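Side-chain contacts in tRNA (adenine(22)-N(1))-methyltransferase (Bacillus subtilis, PDB 6Q56), which catalyses the S-adenosyl-L-methionine-dependent methylation of adenosine 22 in tRNA at N1, giving N(1)-methyladenosine: residues Ala165-Ile170 / Ala174-Gly179; Ser35-Val38 / Lys42-Gly45; Ala107-Leu112 / Tyr134-Ala139; Gln202-Gln207 / Lys222-Arg227. The protein carries 2 engineered substitutions. One frame throughout, in Å; residues are numbered along the deposited sequence.

Contact 1 (Ala165-Ile170 / Ala174-Gly179)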
loop_
_atom_site.group_PDB
_atom_site.type_symbol
_atom_site.label_atom_id
_atom_site.label_comp_id
_atom_site.label_asym_id
_atom_site.label_seq_id
_atom_site.Cartn_x
_atom_site.Cartn_y
_atom_site.Cartn_z
ATOM N N ALA A 165 1.343 1.927 -18.707
ATOM C CA ALA A 165 1.382 3.383 -18.768
ATOM C C ALA A 165 2.288 4.040 -17.736
ATOM O O ALA A 165 3.175 4.804 -18.079
ATOM C CB ALA A 165 -0.020 3.949 -18.656
ATOM N N ALA A 166 2.040 3.749 -16.471
ATOM C CA ALA A 166 2.811 4.336 -15.382
ATOM C C ALA A 166 4.285 3.968 -15.444
ATOM O O ALA A 166 5.125 4.670 -14.897
ATOM C CB ALA A 166 2.226 3.927 -14.042
ATOM N N TYR A 167 4.593 2.868 -16.114
ATOM C CA TYR A 167 5.965 2.402 -16.224
ATOM C C TYR A 167 6.687 2.862 -17.474
ATOM O O TYR A 167 7.795 2.436 -17.742
ATOM C CB TYR A 167 6.002 0.889 -16.131
ATOM C CG TYR A 167 5.594 0.393 -14.780
ATOM C CD1 TYR A 167 6.489 0.376 -13.739
ATOM C CD2 TYR A 167 4.312 -0.040 -14.543
ATOM C CE1 TYR A 167 6.124 -0.072 -12.495
ATOM C CE2 TYR A 167 3.934 -0.491 -13.305
ATOM C CZ TYR A 167 4.847 -0.500 -12.284
ATOM O OH TYR A 167 4.484 -0.943 -11.051
ATOM N N ASP A 168 6.063 3.736 -18.239
ATOM C CA ASP A 168 6.701 4.239 -19.437
ATOM C C ASP A 168 7.987 4.947 -19.046
ATOM O O ASP A 168 7.978 5.843 -18.215
ATOM C CB ASP A 168 5.780 5.212 -20.165
ATOM C CG ASP A 168 6.466 5.910 -21.308
ATOM O OD1 ASP A 168 6.723 5.266 -22.336
ATOM O OD2 ASP A 168 6.745 7.111 -21.179
ATOM N N GLY A 169 9.094 4.534 -19.637
ATOM C CA GLY A 169 10.370 5.157 -19.354
ATOM C C GLY A 169 11.207 4.497 -18.283
ATOM O O GLY A 169 12.342 4.892 -18.075
ATOM N N ILE A 170 10.659 3.496 -17.607
ATOM C CA ILE A 170 11.395 2.802 -16.560
ATOM C C ILE A 170 11.173 1.304 -16.658
ATOM O O ILE A 170 10.143 0.862 -17.119
ATOM C CB ILE A 170 10.981 3.294 -15.159
ATOM C CG1 ILE A 170 11.934 2.764 -14.095
ATOM C CG2 ILE A 170 9.568 2.861 -14.835
ATOM C CD1 ILE A 170 11.818 3.458 -12.759
ATOM N N ALA A 174 12.697 -2.271 -11.896
ATOM C CA ALA A 174 12.939 -1.172 -10.974
ATOM C C ALA A 174 11.647 -0.484 -10.564
ATOM O O ALA A 174 11.396 -0.272 -9.390
ATOM C CB ALA A 174 13.892 -0.172 -11.592
ATOM N N GLY A 175 10.836 -0.129 -11.542
ATOM C CA GLY A 175 9.584 0.540 -11.277
ATOM C C GLY A 175 8.784 -0.145 -10.196
ATOM O O GLY A 175 8.292 0.489 -9.279
ATOM N N MET A 176 8.669 -1.457 -10.306
ATOM C CA MET A 176 7.905 -2.234 -9.349
ATOM C C MET A 176 8.499 -2.227 -7.954
ATOM O O MET A 176 7.780 -2.330 -6.973
ATOM C CB MET A 176 7.770 -3.671 -9.831
ATOM C CG MET A 176 6.927 -3.808 -11.075
ATOM S SD MET A 176 6.404 -5.499 -11.310
ATOM C CE MET A 176 5.393 -5.317 -12.767
ATOM N N LEU A 177 9.812 -2.100 -7.872
ATOM C CA LEU A 177 10.480 -2.101 -6.586
ATOM C C LEU A 177 10.447 -0.758 -5.884
ATOM O O LEU A 177 10.104 -0.679 -4.721
ATOM C CB LEU A 177 11.932 -2.535 -6.743
ATOM C CG LEU A 177 12.714 -2.505 -5.438
ATOM C CD1 LEU A 177 12.195 -3.555 -4.479
ATOM C CD2 LEU A 177 14.192 -2.690 -5.693
ATOM N N VAL A 178 10.817 0.298 -6.583
ATOM C CA VAL A 178 10.862 1.603 -5.957
ATOM C C VAL A 178 9.669 2.493 -6.244
ATOM O O VAL A 178 9.453 3.469 -5.549
ATOM C CB VAL A 178 12.152 2.339 -6.347
ATOM C CG1 VAL A 178 13.356 1.490 -5.996
ATOM C CG2 VAL A 178 12.163 2.670 -7.823
ATOM N N GLY A 179 8.892 2.159 -7.258
ATOM C CA GLY A 179 7.742 2.964 -7.602
ATOM C C GLY A 179 8.015 3.791 -8.835
ATOM O O GLY A 179 8.910 4.627 -8.853
#
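A174, in the helix 172-178, meets I170 through methyl and methylene alone: its CB lies 4.3 Å from I170 CG1. I170 carries CG1 anti to the backbone N (chi1 -169°) and extends from there, which brings CD1 to the backbone of the residue after A174, 3.9 Å from G175 N. G175 is where the two segments come closest in backbone terms, and its lack of a side chain is what permits it. The Y167 ring comes in edge-on, with G175 CA in the plane of the ring and CE1 3.5 Å from G175 C; a CB at this position would clash with Y167 CD1 and press on I170 CG2. The first segment is shaped for this: a short 3-10 turn runs into a type II beta turn from Y167 to I170, with G169 at the positive phi that calls for glycine, and the side chains of Y167 and I170 both point toward the helix. This turn lies in the loop leading from strand 151-159 of the Rossmann-like methyltransferase domain to the C-terminal helices. At M176 the side chain crosses the tyrosine at about a right angle, its CG 3.8 Å from Y167 OH, before running on towards Y134 and E131 of helix 127-135. A serine in place of Y167 would probably open a gap beside G175 and leave M176 CG without its aromatic neighbour. Further along, V178 turns to F190, W194 and V234, and G179, whose N bonds to G175 O at 2.7 Å, ends the helix with positive phi just before helix 180-185 begins.

Contact 2 (Ser35-Val38 / Lys42-Gly45); sequences SYAV and KASG. Engineered in segment 35-38: S35 (natural residue Cys).
K42 meets A37, near the end of helix 32-39, with the root of its side chain rather than with its charge. Its CB sits 3.4 Å from A37 O and also approaches A37 CA. CG stands anti to the carbonyl carbon (chi1 -68°) and is still near the same oxygen, at 4.1 Å. CD then passes obliquely by the Y36 ring, 4.4 Å from CE1, and beyond it the chain bends at chi3 and chi4, which leads CE and NZ away from the helix. The hydroxyl of that tyrosine is engaged by Q11 NE2.

A37 O is the polar centre of the contact. It accepts A43 N at 3.0 Å, with an N-H...O angle of 154°, the donor standing well above the carbonyl plane; K42 N comes nearer but at a poor angle, so its bond is weak. Beneath this, A37 CB and A43 CB touch at 3.9 Å, and M23 of strand 21-26 packs on both methyls. V38 closes the other flank: its CA-H points almost straight at A43 O, 3.5 Å from CA, while CG2 rests on A43 CB and reaches towards G45 C.

The contact lies in the beta-alpha-beta unit of strand 21-26, helix 32-39 and strand 43-50, where the chain leaves the helix to enter the sheet. A single helix-end carbonyl thus takes one good amide N-H, from A43, and a weak second one from K42, while small methyls let helix and strand lie close and the lysine charge stays apart from their apolar seam.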
loop_
_atom_site.group_PDB
_atom_site.type_symbol
_atom_site.label_atom_id
_atom_site.label_comp_id
_atom_site.label_asym_id
_atom_site.label_seq_id
_atom_site.Cartn_x
_atom_site.Cartn_y
_atom_site.Cartn_z
ATOM N N SER A 35 -14.325 7.079 9.479
ATOM C CA SER A 35 -15.160 8.031 10.188
ATOM C C SER A 35 -14.822 9.417 9.678
ATOM O O SER A 35 -15.688 10.236 9.419
ATOM C CB SER A 35 -14.911 7.953 11.691
ATOM O OG SER A 35 -15.484 6.797 12.262
ATOM N N TYR A 36 -13.530 9.650 9.538
ATOM C CA TYR A 36 -13.008 10.918 9.059
ATOM C C TYR A 36 -13.475 11.205 7.641
ATOM O O TYR A 36 -13.808 12.333 7.317
ATOM C CB TYR A 36 -11.480 10.907 9.110
ATOM C CG TYR A 36 -10.812 12.093 8.467
ATOM C CD1 TYR A 36 -10.646 12.156 7.099
ATOM C CD2 TYR A 36 -10.334 13.137 9.228
ATOM C CE1 TYR A 36 -10.027 13.230 6.506
ATOM C CE2 TYR A 36 -9.714 14.215 8.645
ATOM C CZ TYR A 36 -9.563 14.256 7.285
ATOM O OH TYR A 36 -8.953 15.329 6.703
ATOM N N ALA A 37 -13.486 10.180 6.800
ATOM C CA ALA A 37 -13.880 10.337 5.406
ATOM C C ALA A 37 -15.354 10.659 5.240
ATOM O O ALA A 37 -15.721 11.514 4.448
ATOM C CB ALA A 37 -13.521 9.095 4.614
ATOM N N VAL A 38 -16.188 9.966 5.995
ATOM C CA VAL A 38 -17.623 10.165 5.946
ATOM C C VAL A 38 -18.007 11.506 6.558
ATOM O O VAL A 38 -18.829 12.226 6.016
ATOM C CB VAL A 38 -18.349 9.019 6.657
ATOM C CG1 VAL A 38 -19.827 9.312 6.795
ATOM C CG2 VAL A 38 -18.129 7.732 5.895
ATOM N N LYS A 42 -16.032 13.086 2.322
ATOM C CA LYS A 42 -15.143 12.586 1.298
ATOM C C LYS A 42 -15.722 11.281 0.798
ATOM O O LYS A 42 -15.576 10.925 -0.363
ATOM C CB LYS A 42 -13.749 12.357 1.858
ATOM C CG LYS A 42 -13.011 13.630 2.234
ATOM C CD LYS A 42 -11.524 13.378 2.407
ATOM C CE LYS A 42 -10.936 12.721 1.170
ATOM N NZ LYS A 42 -11.135 13.520 -0.070
ATOM N N ALA A 43 -16.388 10.570 1.694
ATOM C CA ALA A 43 -17.017 9.303 1.361
ATOM C C ALA A 43 -18.490 9.382 1.716
ATOM O O ALA A 43 -18.863 10.039 2.674
ATOM C CB ALA A 43 -16.354 8.166 2.112
ATOM N N SER A 44 -19.325 8.724 0.928
ATOM C CA SER A 44 -20.761 8.742 1.158
ATOM C C SER A 44 -21.129 7.734 2.222
ATOM O O SER A 44 -22.018 7.955 3.028
ATOM C CB SER A 44 -21.511 8.435 -0.132
ATOM O OG SER A 44 -21.108 7.201 -0.677
ATOM N N GLY A 45 -20.420 6.622 2.202
ATOM C CA GLY A 45 -20.621 5.554 3.153
ATOM C C GLY A 45 -19.328 4.791 3.297
ATOM O O GLY A 45 -18.416 4.986 2.502
#

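Contact 3 (Ala107-Leu112 / Tyr134-Ala139); sequences AGKDKL and YKERYA
K109 NZ and E136 OE2 form a salt bridge of 2.7 Å, the lysine arriving on the syn side of the oxygen and only 18° out of the carboxylate plane. The same OE2 takes a second lysine: K135 NZ, also at 2.7 Å, descends on it from above that plane, 44° out. One oxygen thus grips two ammonium groups, and its charge probably offsets the repulsion between K109 NZ and K135 NZ, which are 4.1 Å apart. E106 adds a further acid, salt-bridged to K135.

K109 reaches the site as a straight rod. Its CG lies between the backbone N and the carbonyl carbon (chi1 60°), and everything beyond is extended, so that CD also passes 3.2 Å from E136 OE2. The glutamate bends at chi2 and meets the lysine at about a right angle. A leucine at E136 would probably leave K109 without its close salt-bridge partner and the two ammonium groups less well screened from each other, with E106 as the acid left nearby.

Away from the charges the contact thins to one packing touch, a methyl against a hydroxyl oxygen. L112 CD1 lies 3.5 Å from Y138 OH, and L112 CB is also near this oxygen; the two side chains cross at about a right angle, and the leucine meets the phenol at its oxygen rather than over its ring. The Y138 ring also meets that of W132.

The contact ties the loop between helix 98-107 and strand 117-122 to the exit of helix 127-135, just ahead of strand 139-148, an outermost strand of the mixed sheet.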
loop_
_atom_site.group_PDB
_atom_site.type_symbol
_atom_site.label_atom_id
_atom_site.label_comp_id
_atom_site.label_asym_id
_atom_site.label_seq_id
_atom_site.Cartn_x
_atom_site.Cartn_y
_atom_site.Cartn_z
ATOM N N ALA A 107 -6.426 -12.837 -2.270
ATOM C CA ALA A 107 -7.377 -13.731 -1.629
ATOM C C ALA A 107 -8.816 -13.286 -1.835
ATOM O O ALA A 107 -9.718 -14.104 -1.856
ATOM C CB ALA A 107 -7.077 -13.849 -0.148
ATOM N N GLY A 108 -9.029 -11.989 -1.984
ATOM C CA GLY A 108 -10.369 -11.481 -2.163
ATOM C C GLY A 108 -10.642 -10.762 -3.461
ATOM O O GLY A 108 -11.507 -9.907 -3.510
ATOM N N LYS A 109 -9.919 -11.103 -4.515
ATOM C CA LYS A 109 -10.133 -10.444 -5.791
ATOM C C LYS A 109 -11.472 -10.811 -6.407
ATOM O O LYS A 109 -11.869 -10.226 -7.396
ATOM C CB LYS A 109 -8.999 -10.728 -6.763
ATOM C CG LYS A 109 -8.779 -12.178 -7.115
ATOM C CD LYS A 109 -7.622 -12.280 -8.089
ATOM C CE LYS A 109 -7.298 -13.711 -8.449
ATOM N NZ LYS A 109 -6.339 -13.758 -9.577
ATOM N N ASP A 110 -12.159 -11.774 -5.809
ATOM C CA ASP A 110 -13.477 -12.189 -6.271
ATOM C C ASP A 110 -14.480 -11.106 -5.907
ATOM O O ASP A 110 -15.523 -10.971 -6.536
ATOM C CB ASP A 110 -13.912 -13.472 -5.583
ATOM C CG ASP A 110 -13.098 -14.668 -6.000
ATOM O OD1 ASP A 110 -12.540 -14.656 -7.112
ATOM O OD2 ASP A 110 -13.025 -15.631 -5.209
ATOM N N LYS A 111 -14.149 -10.342 -4.876
ATOM C CA LYS A 111 -15.006 -9.275 -4.400
ATOM C C LYS A 111 -14.796 -8.000 -5.186
ATOM O O LYS A 111 -15.494 -7.017 -4.977
ATOM C CB LYS A 111 -14.712 -8.997 -2.931
ATOM C CG LYS A 111 -14.906 -10.190 -2.018
ATOM C CD LYS A 111 -16.367 -10.552 -1.905
ATOM C CE LYS A 111 -16.580 -11.753 -1.010
ATOM N NZ LYS A 111 -16.353 -11.422 0.414
ATOM N N LEU A 112 -13.829 -8.015 -6.087
ATOM C CA LEU A 112 -13.530 -6.835 -6.877
ATOM C C LEU A 112 -14.085 -6.882 -8.279
ATOM O O LEU A 112 -14.043 -7.905 -8.942
ATOM C CB LEU A 112 -12.022 -6.649 -6.973
ATOM C CG LEU A 112 -11.293 -6.577 -5.642
ATOM C CD1 LEU A 112 -9.791 -6.608 -5.846
ATOM C CD2 LEU A 112 -11.714 -5.338 -4.891
ATOM N N TYR A 134 0.065 -5.210 -11.338
ATOM C CA TYR A 134 0.412 -5.398 -12.735
ATOM C C TYR A 134 -0.210 -6.666 -13.310
ATOM O O TYR A 134 -0.376 -6.795 -14.508
ATOM C CB TYR A 134 1.929 -5.432 -12.901
ATOM C CG TYR A 134 2.376 -5.414 -14.327
ATOM C CD1 TYR A 134 2.606 -4.223 -14.983
ATOM C CD2 TYR A 134 2.559 -6.587 -15.023
ATOM C CE1 TYR A 134 3.011 -4.204 -16.297
ATOM C CE2 TYR A 134 2.960 -6.579 -16.337
ATOM C CZ TYR A 134 3.189 -5.385 -16.968
ATOM O OH TYR A 134 3.594 -5.374 -18.270
ATOM N N LYS A 135 -0.363 -7.655 -12.451
ATOM C CA LYS A 135 -0.850 -8.952 -12.859
ATOM C C LYS A 135 -2.349 -8.964 -13.006
ATOM O O LYS A 135 -2.881 -9.648 -13.858
ATOM C CB LYS A 135 -0.395 -10.010 -11.854
ATOM C CG LYS A 135 -1.178 -11.306 -11.877
ATOM C CD LYS A 135 -0.622 -12.322 -10.900
ATOM C CE LYS A 135 -1.062 -12.041 -9.475
ATOM N NZ LYS A 135 -2.448 -12.489 -9.201
ATOM N N GLU A 136 -3.037 -8.217 -12.151
ATOM C CA GLU A 136 -4.492 -8.164 -12.193
ATOM C C GLU A 136 -4.957 -7.027 -13.091
ATOM O O GLU A 136 -6.121 -6.627 -13.053
ATOM C CB GLU A 136 -5.059 -7.980 -10.784
ATOM C CG GLU A 136 -4.689 -9.093 -9.818
ATOM C CD GLU A 136 -5.229 -10.443 -10.247
ATOM O OE1 GLU A 136 -5.972 -10.496 -11.250
ATOM O OE2 GLU A 136 -4.913 -11.451 -9.582
ATOM N N ARG A 137 -4.039 -6.509 -13.900
ATOM C CA ARG A 137 -3.830 -5.437 -14.954
ATOM C C ARG A 137 -4.036 -3.951 -14.529
ATOM O O ARG A 137 -3.936 -3.034 -15.346
ATOM C CB ARG A 137 -4.561 -5.728 -16.303
ATOM C CG ARG A 137 -4.131 -7.025 -16.972
ATOM C CD ARG A 137 -4.878 -7.251 -18.277
ATOM N NE ARG A 137 -4.640 -6.179 -19.239
ATOM C CZ ARG A 137 -3.656 -6.181 -20.131
ATOM N NH1 ARG A 137 -2.810 -7.201 -20.187
ATOM N NH2 ARG A 137 -3.514 -5.162 -20.968
ATOM N N TYR A 138 -4.323 -3.760 -13.247
ATOM C CA TYR A 138 -4.546 -2.433 -12.693
ATOM C C TYR A 138 -3.480 -1.453 -13.165
ATOM O O TYR A 138 -2.395 -1.848 -13.591
ATOM C CB TYR A 138 -4.558 -2.488 -11.164
ATOM C CG TYR A 138 -5.687 -3.316 -10.592
ATOM C CD1 TYR A 138 -6.925 -2.747 -10.326
ATOM C CD2 TYR A 138 -5.514 -4.665 -10.316
ATOM C CE1 TYR A 138 -7.960 -3.499 -9.803
ATOM C CE2 TYR A 138 -6.542 -5.425 -9.792
ATOM C CZ TYR A 138 -7.763 -4.837 -9.538
ATOM O OH TYR A 138 -8.791 -5.590 -9.016
ATOM N N ALA A 139 -3.807 -0.170 -13.081
ATOM C CA ALA A 139 -2.911 0.882 -13.484
ATOM C C ALA A 139 -2.660 1.795 -12.294
ATOM O O ALA A 139 -3.589 2.265 -11.653
ATOM C CB ALA A 139 -3.512 1.666 -14.626
#

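Contact 4 (Gln202-Gln207 / Lys222-Arg227); sequences QSIYEQ and KELADR
L224 is the bump of this contact, pushed from helix 215-234 into the surface of helix 188-210. Its CD1 enters the hollow between I204 and Y205: it lies 3.6 Å from Y205 CA, almost as near Y205 N, and 3.7 Å from I204 CG2. The leucine therefore rests on the backbone of the other helix as well as on side chains. Its CG is anti to the carbonyl carbon (chi1 -68°), and CD1 ends against the backbone of Y205. T201 and I208, on the same helix as the hollow, also touch L224, lining its place one turn before and one turn after.

I204 supplies one wall through its CG2 branch, which stands anti to the backbone N, and its side chain meets the leucine at about a right angle. Y205 supplies the other wall and a bump of its own. The two helix segments run roughly antiparallel, at 151° between their directions, the axes 9.4 Å apart at closest approach, as successive arms of the helical hairpin that forms the C-terminal coiled-coil-like region attached to the Rossmann-like methyltransferase domain.

The Y205 ring turns an edge to the other helix: CD1 lies 3.9 Å from L224 CB, which stands near the ring plane, and CE1 is 4.2 Å from the methyl of A225, met obliquely. The small A225 leaves room for the phenol to pass alongside the helix, and L221 and M228 flank the ring one turn to either side along that same helix.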
loop_
_atom_site.group_PDB
_atom_site.type_symbol
_atom_site.label_atom_id
_atom_site.label_comp_id
_atom_site.label_asym_id
_atom_site.label_seq_id
_atom_site.Cartn_x
_atom_site.Cartn_y
_atom_site.Cartn_z
ATOM N N GLN A 202 24.838 -3.547 -0.359
ATOM C CA GLN A 202 26.270 -3.683 -0.578
ATOM C C GLN A 202 26.963 -4.350 0.605
ATOM O O GLN A 202 27.863 -5.152 0.429
ATOM C CB GLN A 202 26.901 -2.323 -0.846
ATOM C CG GLN A 202 26.355 -1.653 -2.086
ATOM C CD GLN A 202 26.700 -0.185 -2.162
ATOM O OE1 GLN A 202 26.755 0.508 -1.146
ATOM N NE2 GLN A 202 26.926 0.305 -3.373
ATOM N N SER A 203 26.525 -4.025 1.809
ATOM C CA SER A 203 27.118 -4.600 3.003
ATOM C C SER A 203 26.897 -6.099 3.052
ATOM O O SER A 203 27.753 -6.843 3.505
ATOM C CB SER A 203 26.551 -3.933 4.256
ATOM O OG SER A 203 26.863 -2.554 4.281
ATOM N N ILE A 204 25.744 -6.548 2.595
ATOM C CA ILE A 204 25.469 -7.964 2.602
ATOM C C ILE A 204 26.272 -8.628 1.492
ATOM O O ILE A 204 26.722 -9.756 1.632
ATOM C CB ILE A 204 23.973 -8.252 2.431
ATOM C CG1 ILE A 204 23.195 -7.692 3.611
ATOM C CG2 ILE A 204 23.730 -9.742 2.334
ATOM C CD1 ILE A 204 21.706 -7.921 3.517
ATOM N N TYR A 205 26.466 -7.900 0.401
ATOM C CA TYR A 205 27.210 -8.405 -0.741
ATOM C C TYR A 205 28.650 -8.652 -0.348
ATOM O O TYR A 205 29.196 -9.715 -0.594
ATOM C CB TYR A 205 27.154 -7.410 -1.893
ATOM C CG TYR A 205 27.904 -7.835 -3.123
ATOM C CD1 TYR A 205 27.325 -8.671 -4.060
ATOM C CD2 TYR A 205 29.190 -7.390 -3.351
ATOM C CE1 TYR A 205 28.008 -9.054 -5.189
ATOM C CE2 TYR A 205 29.880 -7.770 -4.476
ATOM C CZ TYR A 205 29.286 -8.597 -5.390
ATOM O OH TYR A 205 29.981 -8.965 -6.500
ATOM N N GLU A 206 29.255 -7.651 0.271
ATOM C CA GLU A 206 30.632 -7.750 0.717
ATOM C C GLU A 206 30.736 -8.748 1.855
ATOM O O GLU A 206 31.737 -9.418 2.012
ATOM C CB GLU A 206 31.147 -6.385 1.156
ATOM C CG GLU A 206 31.243 -5.388 0.019
ATOM C CD GLU A 206 31.712 -4.036 0.483
ATOM O OE1 GLU A 206 32.278 -3.967 1.585
ATOM O OE2 GLU A 206 31.516 -3.048 -0.250
ATOM N N GLN A 207 29.682 -8.833 2.649
ATOM C CA GLN A 207 29.647 -9.753 3.774
ATOM C C GLN A 207 29.648 -11.189 3.262
ATOM O O GLN A 207 30.366 -12.038 3.773
ATOM C CB GLN A 207 28.422 -9.469 4.640
ATOM C CG GLN A 207 28.090 -10.502 5.694
ATOM C CD GLN A 207 26.797 -10.173 6.404
ATOM O OE1 GLN A 207 26.662 -9.106 6.996
ATOM N NE2 GLN A 207 25.835 -11.078 6.335
ATOM N N LYS A 222 24.716 -12.864 -6.781
ATOM C CA LYS A 222 24.167 -12.472 -8.066
ATOM C C LYS A 222 22.918 -11.625 -7.882
ATOM O O LYS A 222 22.711 -10.650 -8.588
ATOM C CB LYS A 222 23.835 -13.693 -8.923
ATOM C CG LYS A 222 23.275 -13.322 -10.285
ATOM C CD LYS A 222 22.850 -14.525 -11.110
ATOM C CE LYS A 222 22.067 -14.086 -12.340
ATOM N NZ LYS A 222 21.697 -15.220 -13.229
ATOM N N GLU A 223 22.086 -12.009 -6.926
ATOM C CA GLU A 223 20.848 -11.293 -6.664
ATOM C C GLU A 223 21.094 -9.960 -5.993
ATOM O O GLU A 223 20.391 -9.002 -6.254
ATOM C CB GLU A 223 19.918 -12.146 -5.828
ATOM C CG GLU A 223 19.516 -13.424 -6.527
ATOM C CD GLU A 223 18.641 -14.302 -5.670
ATOM O OE1 GLU A 223 18.656 -14.128 -4.444
ATOM O OE2 GLU A 223 17.941 -15.160 -6.225
ATOM N N LEU A 224 22.098 -9.899 -5.134
ATOM C CA LEU A 224 22.431 -8.658 -4.464
ATOM C C LEU A 224 22.939 -7.684 -5.510
ATOM O O LEU A 224 22.573 -6.520 -5.518
ATOM C CB LEU A 224 23.476 -8.891 -3.383
ATOM C CG LEU A 224 22.977 -9.703 -2.196
ATOM C CD1 LEU A 224 24.113 -10.127 -1.289
ATOM C CD2 LEU A 224 21.954 -8.896 -1.434
ATOM N N ALA A 225 23.788 -8.186 -6.400
ATOM C CA ALA A 225 24.350 -7.378 -7.472
ATOM C C ALA A 225 23.228 -6.825 -8.337
ATOM O O ALA A 225 23.190 -5.645 -8.622
ATOM C CB ALA A 225 25.315 -8.196 -8.308
ATOM N N ASP A 226 22.316 -7.690 -8.755
ATOM C CA ASP A 226 21.199 -7.266 -9.579
ATOM C C ASP A 226 20.456 -6.152 -8.854
ATOM O O ASP A 226 20.110 -5.141 -9.443
ATOM C CB ASP A 226 20.263 -8.437 -9.872
ATOM C CG ASP A 226 19.137 -8.066 -10.818
ATOM O OD1 ASP A 226 19.414 -7.737 -11.987
ATOM O OD2 ASP A 226 17.970 -8.107 -10.396
ATOM N N ARG A 227 20.233 -6.348 -7.562
ATOM C CA ARG A 227 19.542 -5.364 -6.744
ATOM C C ARG A 227 20.336 -4.070 -6.678
ATOM O O ARG A 227 19.780 -2.995 -6.813
ATOM C CB ARG A 227 19.295 -5.910 -5.342
ATOM C CG ARG A 227 18.609 -4.941 -4.401
ATOM C CD ARG A 227 17.253 -4.520 -4.921
ATOM N NE ARG A 227 16.255 -5.578 -4.811
ATOM C CZ ARG A 227 15.472 -5.759 -3.755
ATOM N NH1 ARG A 227 15.570 -4.963 -2.706
ATOM N NH2 ARG A 227 14.594 -6.742 -3.751
#

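Overall arrangement
Contact 2 belongs to the Rossmann-like sheet, within one of its beta-alpha-beta units, and lies far from the C-terminal helices: its centre is 46 Å from that of contact 4. Contact 3, near the other edge of the sheet, is joined to contact 1 by M176 CE against Y134 CG at 3.4 Å. Contact 1 passes this on to contact 4, where L177 CD2 touches R227 CD at 3.6 Å, so the three form a chain from domain to helical hairpin. Contact 2 touches none of them. The bound nickel ion, held by H125 and H128, is about 12 Å from the M176 side chain and about 14 Å from that of I204.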